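Local coordinates for protein putative solute-binding component of ABC transporter (Clostridium phytofermentans, PDB 4YS6) that binds beta-D-glucose and probably serves as the sugar-capturing component of an ABC transporter for carbohydrate uptake, at residues Y151-K155 with L156-T160. Sequence-based numbering, arbitrary orientation.
Sequences YIKEK and LNLET. With NA (sodium ion), chain F.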
# COMPACT_ATOMS: atom_id res chain seq x y z
N TYR A 151 -11.48 7.64 10.29
CA TYR A 151 -12.74 7.54 9.52
C TYR A 151 -13.73 6.65 10.26
O TYR A 151 -14.89 7.01 10.45
CB TYR A 151 -12.50 7.01 8.10
CG TYR A 151 -13.77 7.02 7.29
CD1 TYR A 151 -14.22 8.18 6.68
CD2 TYR A 151 -14.55 5.88 7.18
CE1 TYR A 151 -15.39 8.20 5.94
CE2 TYR A 151 -15.73 5.90 6.46
CZ TYR A 151 -16.13 7.06 5.84
OH TYR A 151 -17.32 7.07 5.14
N ILE A 152 -13.27 5.48 10.69
CA ILE A 152 -14.11 4.56 11.43
C ILE A 152 -14.52 5.17 12.77
O ILE A 152 -15.68 5.10 13.15
CB ILE A 152 -13.38 3.22 11.65
CG1 ILE A 152 -13.26 2.50 10.30
CG2 ILE A 152 -14.11 2.36 12.66
CD1 ILE A 152 -12.46 1.24 10.30
N LYS A 153 -13.57 5.78 13.47
CA LYS A 153 -13.87 6.43 14.75
C LYS A 153 -14.97 7.51 14.61
O LYS A 153 -15.87 7.61 15.44
CB LYS A 153 -12.60 7.05 15.33
CG LYS A 153 -12.85 7.89 16.57
CD LYS A 153 -11.53 8.28 17.23
CE LYS A 153 -11.75 9.28 18.35
NZ LYS A 153 -10.49 9.55 19.12
N GLU A 154 -14.87 8.32 13.55
CA GLU A 154 -15.87 9.36 13.29
C GLU A 154 -17.21 8.76 12.93
O GLU A 154 -18.21 9.18 13.46
CB GLU A 154 -15.41 10.29 12.16
CG GLU A 154 -14.54 11.43 12.62
CD GLU A 154 -15.33 12.51 13.34
OE1 GLU A 154 -16.58 12.46 13.31
OE2 GLU A 154 -14.70 13.40 13.94
N LYS A 155 -17.25 7.78 12.04
CA LYS A 155 -18.54 7.29 11.54
C LYS A 155 -19.25 6.42 12.57
O LYS A 155 -20.50 6.32 12.55
CB LYS A 155 -18.35 6.53 10.22
CG LYS A 155 -18.05 7.41 9.01
CD LYS A 155 -19.14 8.43 8.76
CE LYS A 155 -18.91 9.22 7.48
NZ LYS A 155 -19.87 10.34 7.41
N LEU A 156 -18.50 5.82 13.48
CA LEU A 156 -19.10 5.04 14.57
C LEU A 156 -19.33 5.87 15.83
O LEU A 156 -19.82 5.36 16.83
CB LEU A 156 -18.24 3.83 14.93
CG LEU A 156 -18.12 2.73 13.87
CD1 LEU A 156 -17.23 1.60 14.37
CD2 LEU A 156 -19.47 2.19 13.45
N ASN A 157 -19.00 7.17 15.78
CA ASN A 157 -19.21 8.08 16.89
C ASN A 157 -18.53 7.54 18.15
O ASN A 157 -19.12 7.57 19.22
CB ASN A 157 -20.69 8.30 17.21
CG ASN A 157 -21.45 8.98 16.09
OD1 ASN A 157 -20.87 9.58 15.21
ND2 ASN A 157 -22.77 8.90 16.15
N LEU A 158 -17.32 7.01 18.01
CA LEU A 158 -16.70 6.36 19.16
C LEU A 158 -16.42 7.30 20.32
O LEU A 158 -16.37 6.84 21.45
CB LEU A 158 -15.42 5.67 18.74
CG LEU A 158 -15.58 4.55 17.72
CD1 LEU A 158 -14.26 3.86 17.49
CD2 LEU A 158 -16.62 3.52 18.10
N GLU A 159 -16.26 8.59 20.07
CA GLU A 159 -15.99 9.51 21.18
C GLU A 159 -17.16 9.63 22.13
O GLU A 159 -17.00 10.06 23.28
CB GLU A 159 -15.62 10.91 20.66
CG GLU A 159 -14.22 10.98 20.08
CD GLU A 159 -13.67 12.39 20.02
OE1 GLU A 159 -14.45 13.35 20.21
OE2 GLU A 159 -12.45 12.54 19.80
N THR A 160 -18.35 9.26 21.65
CA THR A 160 -19.57 9.46 22.42
C THR A 160 -20.48 8.24 22.55
O THR A 160 -21.44 8.29 23.31
CB THR A 160 -20.38 10.61 21.80
OG1 THR A 160 -20.78 10.26 20.47
CG2 THR A 160 -19.52 11.88 21.76
NA NA F . -19.30 11.11 14.24
O HOH W 1 -16.18 9.90 17.28
O HOH W 2 -21.66 9.23 12.19
O HOH W 3 -20.63 12.88 15.11
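Lys153 places CG opposite its backbone N (chi1 173°) and stays extended to the amine, which carries its chain past Leu158 and on to Glu159. Asn157 instead turns CG to the side of its own N (chi1 -64°), bringing OD1 back toward the last helical turn. A Schellman motif ends helix 141-155, and Asn157 has its positive phi (55°). Leu156 N still makes a helical bond to Ile152 O, at 2.9 Å. The motif's two bonds back into the last turn follow. Leu158 N reaches Lys153 O at 3.0 Å, lying in the carbonyl plane. Asn157 N approaches Glu154 O from above the carbonyl plane, so this bond does not use a lone pair. A water also donates to Lys153 O and accepts from Glu159 N.

Ile152 CG2 lies 3.6 Å from Leu156 CD1; the two side chains run side by side and point the same way. Leu158 lays CG and CD1 against CA of Lys153, and its CB meets Lys153 CG. Leu156 and Leu158 are buried and touch Phe165 of strand 165-170, and Leu158 also packs on Leu190 of helix 177-195. Lys153 CE rests on Glu159 CG at 3.5 Å. The salt bridge from Lys153 NZ to Glu159 OE2 is long, at 3.6 Å, and NZ has a further weak hydrogen bond to Tyr193.

The helix end also holds a sodium ion, on the protein surface. Glu154 O and Asn157 OD1 both bind it, which ties the last turn to the residue that leaves it. A second water bridges Lys155 O and Asn157 OD1. The two protein oxygens and one water each sit 2.4 Å from sodium. Asn157 OD1 and Glu154 O, both acceptors and not hydrogen-bonded to each other, lie 3.2 Å apart because both bind the ion.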